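Long-range contact in alpha-glucosidase (Bacteroides thetaiotaomicron, PDB 5XFM), which probably hydrolyses terminal beta-L-arabinopyranosides and alpha-galactosides, as a calcium-binding bifunctional enzyme of glycoside hydrolase family 97: residues A[269-279]-A[478-486]. The protein carries 1 engineered substitution. Residues are numbered along the deposited sequence; the frame is centred on the assembly and turned at random.
Sequences LKPIVETTVPW and PFIRNTVGS
Phe479 meets Leu269 and Val273 through CD2 and CE2 of its ring: CD2 lies 3.5 Å from Val273 CG2, and CE2 lies 3.6 Å from Leu269 CD1. The Leu269 side chain runs at about a right angle to that of Phe479, its CD1 against CE2 and its CD2 against Phe479 CD2. With chi1 168°, Val273 CG2 lies anti to the carbonyl carbon, beside the backbone N, and this is the methyl that meets the ring.

The polar centre is tighter. Thr483 OG1 donates to Ile272 O over 2.7 Å, in the carbonyl plane and on a lone pair, with a C=O...O angle of 140°. Its chi1 of -157° swings the hydroxyl toward helix 270-274 and leaves CG2 between the backbone N and carbonyl carbon. Beside it, a water donates to Val273 O at 3.2 Å and to Pro478 O at 2.8 Å, bridging the segments; Lys88 also binds Val273 O and Thr483 O.

At the other end the apolar side chains of Pro278 and Val484 meet more loosely, CG to CB at 3.9 Å. Carbon also packs against backbone there: Pro278 CG and Trp279 CZ2 approach Val484 O at 3.6 and 3.4 Å, and Gly485 CA comes to the indole edge. Trp279 NE1 bonds Glu442. All touching residues are buried; exposure begins beyond them, at Lys270, turned away from 478-486.

The contact joins helix 270-274 and the turn after it, within the N-terminal region, to a loop of the catalytic TIM-barrel region. Between two apolar patches, buried backbone oxygens of both segments are satisfied by the Thr483 hydroxyl, the shared water and Lys88, consistent with a defined junction between the two regions.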
loop_
_atom_site.group_PDB
_atom_site.type_symbol
_atom_site.label_atom_id
_atom_site.label_comp_id
_atom_site.label_asym_id
_atom_site.label_seq_id
_atom_site.Cartn_x
_atom_site.Cartn_y
_atom_site.Cartn_z
ATOM N N LEU A 269 6.574 -13.037 -11.705
ATOM C CA LEU A 269 5.782 -12.222 -10.798
ATOM C C LEU A 269 6.299 -12.279 -9.360
ATOM O O LEU A 269 5.957 -11.423 -8.544
ATOM C CB LEU A 269 4.312 -12.653 -10.858
ATOM C CG LEU A 269 3.523 -12.064 -12.035
ATOM C CD1 LEU A 269 2.202 -12.782 -12.233
ATOM C CD2 LEU A 269 3.287 -10.573 -11.816
ATOM N N LYS A 270 7.115 -13.288 -9.058
ATOM C CA LYS A 270 7.615 -13.522 -7.696
ATOM C C LYS A 270 8.343 -12.326 -7.043
ATOM O O LYS A 270 8.056 -11.984 -5.891
ATOM C CB LYS A 270 8.536 -14.748 -7.682
ATOM C CG LYS A 270 9.126 -15.058 -6.318
ATOM C CD LYS A 270 10.160 -16.164 -6.406
ATOM C CE LYS A 270 10.540 -16.659 -5.021
ATOM N NZ LYS A 270 11.870 -16.153 -4.585
ATOM N N PRO A 271 9.304 -11.704 -7.753
ATOM C CA PRO A 271 9.951 -10.542 -7.124
ATOM C C PRO A 271 9.008 -9.348 -6.944
ATOM O O PRO A 271 9.201 -8.543 -6.034
ATOM C CB PRO A 271 11.075 -10.203 -8.103
ATOM C CG PRO A 271 10.587 -10.727 -9.425
ATOM C CD PRO A 271 9.884 -11.998 -9.077
ATOM N N ILE A 272 8.009 -9.237 -7.811
ATOM C CA ILE A 272 6.973 -8.213 -7.686
ATOM C C ILE A 272 6.210 -8.354 -6.376
ATOM O O ILE A 272 6.039 -7.392 -5.625
ATOM C CB ILE A 272 5.975 -8.291 -8.849
ATOM C CG1 ILE A 272 6.711 -8.167 -10.185
ATOM C CG2 ILE A 272 4.926 -7.209 -8.724
ATOM C CD1 ILE A 272 7.265 -6.788 -10.439
ATOM N N VAL A 273 5.771 -9.574 -6.097
ATOM C CA VAL A 273 4.983 -9.835 -4.904
ATOM C C VAL A 273 5.824 -9.797 -3.631
ATOM O O VAL A 273 5.360 -9.302 -2.597
ATOM C CB VAL A 273 4.267 -11.201 -5.031
ATOM C CG1 VAL A 273 3.667 -11.645 -3.712
ATOM C CG2 VAL A 273 3.208 -11.131 -6.133
ATOM N N GLU A 274 7.079 -10.240 -3.728
ATOM C CA GLU A 274 7.924 -10.404 -2.546
ATOM C C GLU A 274 8.887 -9.250 -2.277
ATOM O O GLU A 274 9.700 -9.332 -1.354
ATOM C CB GLU A 274 8.733 -11.700 -2.662
ATOM C CG GLU A 274 7.904 -12.965 -2.536
ATOM C CD GLU A 274 8.733 -14.227 -2.696
ATOM O OE1 GLU A 274 9.980 -14.142 -2.635
ATOM O OE2 GLU A 274 8.135 -15.311 -2.861
ATOM N N THR A 275 8.800 -8.189 -3.076
ATOM C CA THR A 275 9.717 -7.056 -2.952
ATOM C C THR A 275 9.629 -6.359 -1.592
ATOM O O THR A 275 8.547 -6.234 -1.003
ATOM C CB THR A 275 9.470 -6.001 -4.055
ATOM O OG1 THR A 275 10.476 -4.983 -3.977
ATOM C CG2 THR A 275 8.092 -5.356 -3.909
ATOM N N THR A 276 10.783 -5.918 -1.096
ATOM C CA THR A 276 10.843 -5.139 0.134
ATOM C C THR A 276 11.484 -3.772 -0.084
ATOM O O THR A 276 11.802 -3.070 0.873
ATOM C CB THR A 276 11.604 -5.889 1.247
ATOM O OG1 THR A 276 12.899 -6.278 0.773
ATOM C CG2 THR A 276 10.837 -7.133 1.670
ATOM N N VAL A 277 11.629 -3.370 -1.344
ATOM C CA VAL A 277 12.302 -2.108 -1.633
ATOM C C VAL A 277 11.642 -0.850 -1.005
ATOM O O VAL A 277 12.355 0.110 -0.723
ATOM C CB VAL A 277 12.485 -1.910 -3.171
ATOM C CG1 VAL A 277 11.184 -1.540 -3.867
ATOM C CG2 VAL A 277 13.573 -0.871 -3.459
ATOM N N PRO A 278 10.312 -0.847 -0.733
ATOM C CA PRO A 278 9.858 0.355 -0.011
ATOM C C PRO A 278 10.522 0.539 1.355
ATOM O O PRO A 278 10.592 1.663 1.857
ATOM C CB PRO A 278 8.352 0.116 0.168
ATOM C CG PRO A 278 7.985 -0.838 -0.893
ATOM C CD PRO A 278 9.171 -1.708 -1.111
ATOM N N TRP A 279 10.992 -0.556 1.945
ATOM C CA TRP A 279 11.593 -0.520 3.270
ATOM C C TRP A 279 13.130 -0.698 3.235
ATOM O O TRP A 279 13.815 -0.408 4.212
ATOM C CB TRP A 279 10.919 -1.577 4.150
ATOM C CG TRP A 279 9.424 -1.415 4.113
ATOM C CD1 TRP A 279 8.685 -0.502 4.803
ATOM C CD2 TRP A 279 8.495 -2.154 3.307
ATOM N NE1 TRP A 279 7.354 -0.635 4.492
ATOM C CE2 TRP A 279 7.211 -1.642 3.576
ATOM C CE3 TRP A 279 8.625 -3.205 2.392
ATOM C CZ2 TRP A 279 6.063 -2.148 2.968
ATOM C CZ3 TRP A 279 7.479 -3.702 1.780
ATOM C CH2 TRP A 279 6.217 -3.174 2.073
ATOM N N PRO A 478 -2.330 -8.029 -4.375
ATOM C CA PRO A 478 -1.035 -8.550 -3.928
ATOM C C PRO A 478 0.114 -8.254 -4.893
ATOM O O PRO A 478 1.270 -8.285 -4.475
ATOM C CB PRO A 478 -1.280 -10.061 -3.810
ATOM C CG PRO A 478 -2.560 -10.322 -4.513
ATOM C CD PRO A 478 -3.361 -9.080 -4.396
ATOM N N PHE A 479 -0.206 -7.991 -6.157
ATOM C CA PHE A 479 0.800 -7.657 -7.161
ATOM C C PHE A 479 1.120 -6.156 -7.212
ATOM O O PHE A 479 2.189 -5.761 -7.693
ATOM C CB PHE A 479 0.344 -8.112 -8.556
ATOM C CG PHE A 479 0.106 -9.598 -8.682
ATOM C CD1 PHE A 479 -1.182 -10.115 -8.637
ATOM C CD2 PHE A 479 1.164 -10.472 -8.879
ATOM C CE1 PHE A 479 -1.404 -11.477 -8.768
ATOM C CE2 PHE A 479 0.948 -11.831 -9.009
ATOM C CZ PHE A 479 -0.339 -12.334 -8.953
ATOM N N ILE A 480 0.194 -5.322 -6.741
ATOM C CA ILE A 480 0.309 -3.874 -6.939
ATOM C C ILE A 480 0.127 -3.054 -5.646
ATOM O O ILE A 480 1.098 -2.789 -4.940
ATOM C CB ILE A 480 -0.701 -3.378 -8.014
ATOM C CG1 ILE A 480 -0.553 -4.204 -9.298
ATOM C CG2 ILE A 480 -0.488 -1.902 -8.331
ATOM C CD1 ILE A 480 -1.516 -3.844 -10.395
ATOM N N ARG A 481 -1.099 -2.655 -5.325
ATOM C CA ARG A 481 -1.303 -1.717 -4.216
ATOM C C ARG A 481 -0.711 -2.214 -2.897
ATOM O O ARG A 481 -0.012 -1.476 -2.207
ATOM C CB ARG A 481 -2.794 -1.416 -4.025
ATOM C CG ARG A 481 -3.150 -0.778 -2.673
ATOM C CD ARG A 481 -2.473 0.576 -2.435
ATOM N NE ARG A 481 -2.845 1.116 -1.128
ATOM C CZ ARG A 481 -2.266 0.777 0.019
ATOM N NH1 ARG A 481 -1.249 -0.078 0.030
ATOM N NH2 ARG A 481 -2.699 1.303 1.160
ATOM N N ASN A 482 -0.989 -3.466 -2.563
ATOM C CA ASN A 482 -0.649 -4.001 -1.252
ATOM C C ASN A 482 0.810 -4.478 -1.146
ATOM O O ASN A 482 1.352 -4.610 -0.042
ATOM C CB ASN A 482 -1.645 -5.120 -0.904
ATOM C CG ASN A 482 -1.649 -5.476 0.568
ATOM O OD1 ASN A 482 -1.966 -6.603 0.939
ATOM N ND2 ASN A 482 -1.294 -4.515 1.415
ATOM N N THR A 483 1.459 -4.713 -2.289
ATOM C CA THR A 483 2.843 -5.193 -2.293
ATOM C C THR A 483 3.830 -4.133 -1.790
ATOM O O THR A 483 4.899 -4.469 -1.287
ATOM C CB THR A 483 3.289 -5.676 -3.715
ATOM O OG1 THR A 483 4.372 -6.597 -3.597
ATOM C CG2 THR A 483 3.725 -4.521 -4.609
ATOM N N VAL A 484 3.494 -2.857 -1.939
ATOM C CA VAL A 484 4.390 -1.804 -1.470
ATOM C C VAL A 484 4.001 -1.263 -0.100
ATOM O O VAL A 484 4.679 -0.381 0.431
ATOM C CB VAL A 484 4.444 -0.611 -2.455
ATOM C CG1 VAL A 484 4.902 -1.074 -3.835
ATOM C CG2 VAL A 484 3.093 0.068 -2.534
ATOM N N GLY A 485 2.913 -1.767 0.477
ATOM C CA GLY A 485 2.496 -1.263 1.773
ATOM C C GLY A 485 1.177 -1.761 2.329
ATOM O O GLY A 485 0.340 -2.308 1.601
ATOM N N SER A 486 0.990 -1.542 3.631
ATOM C CA SER A 486 -0.222 -1.950 4.332
ATOM C C SER A 486 -1.464 -1.376 3.682
ATOM O O SER A 486 -1.525 -0.188 3.358
ATOM C CB SER A 486 -0.176 -1.522 5.801
ATOM O OG SER A 486 0.819 -2.216 6.518
HETATM O O HOH W 1 2.427 -8.326 -1.940
#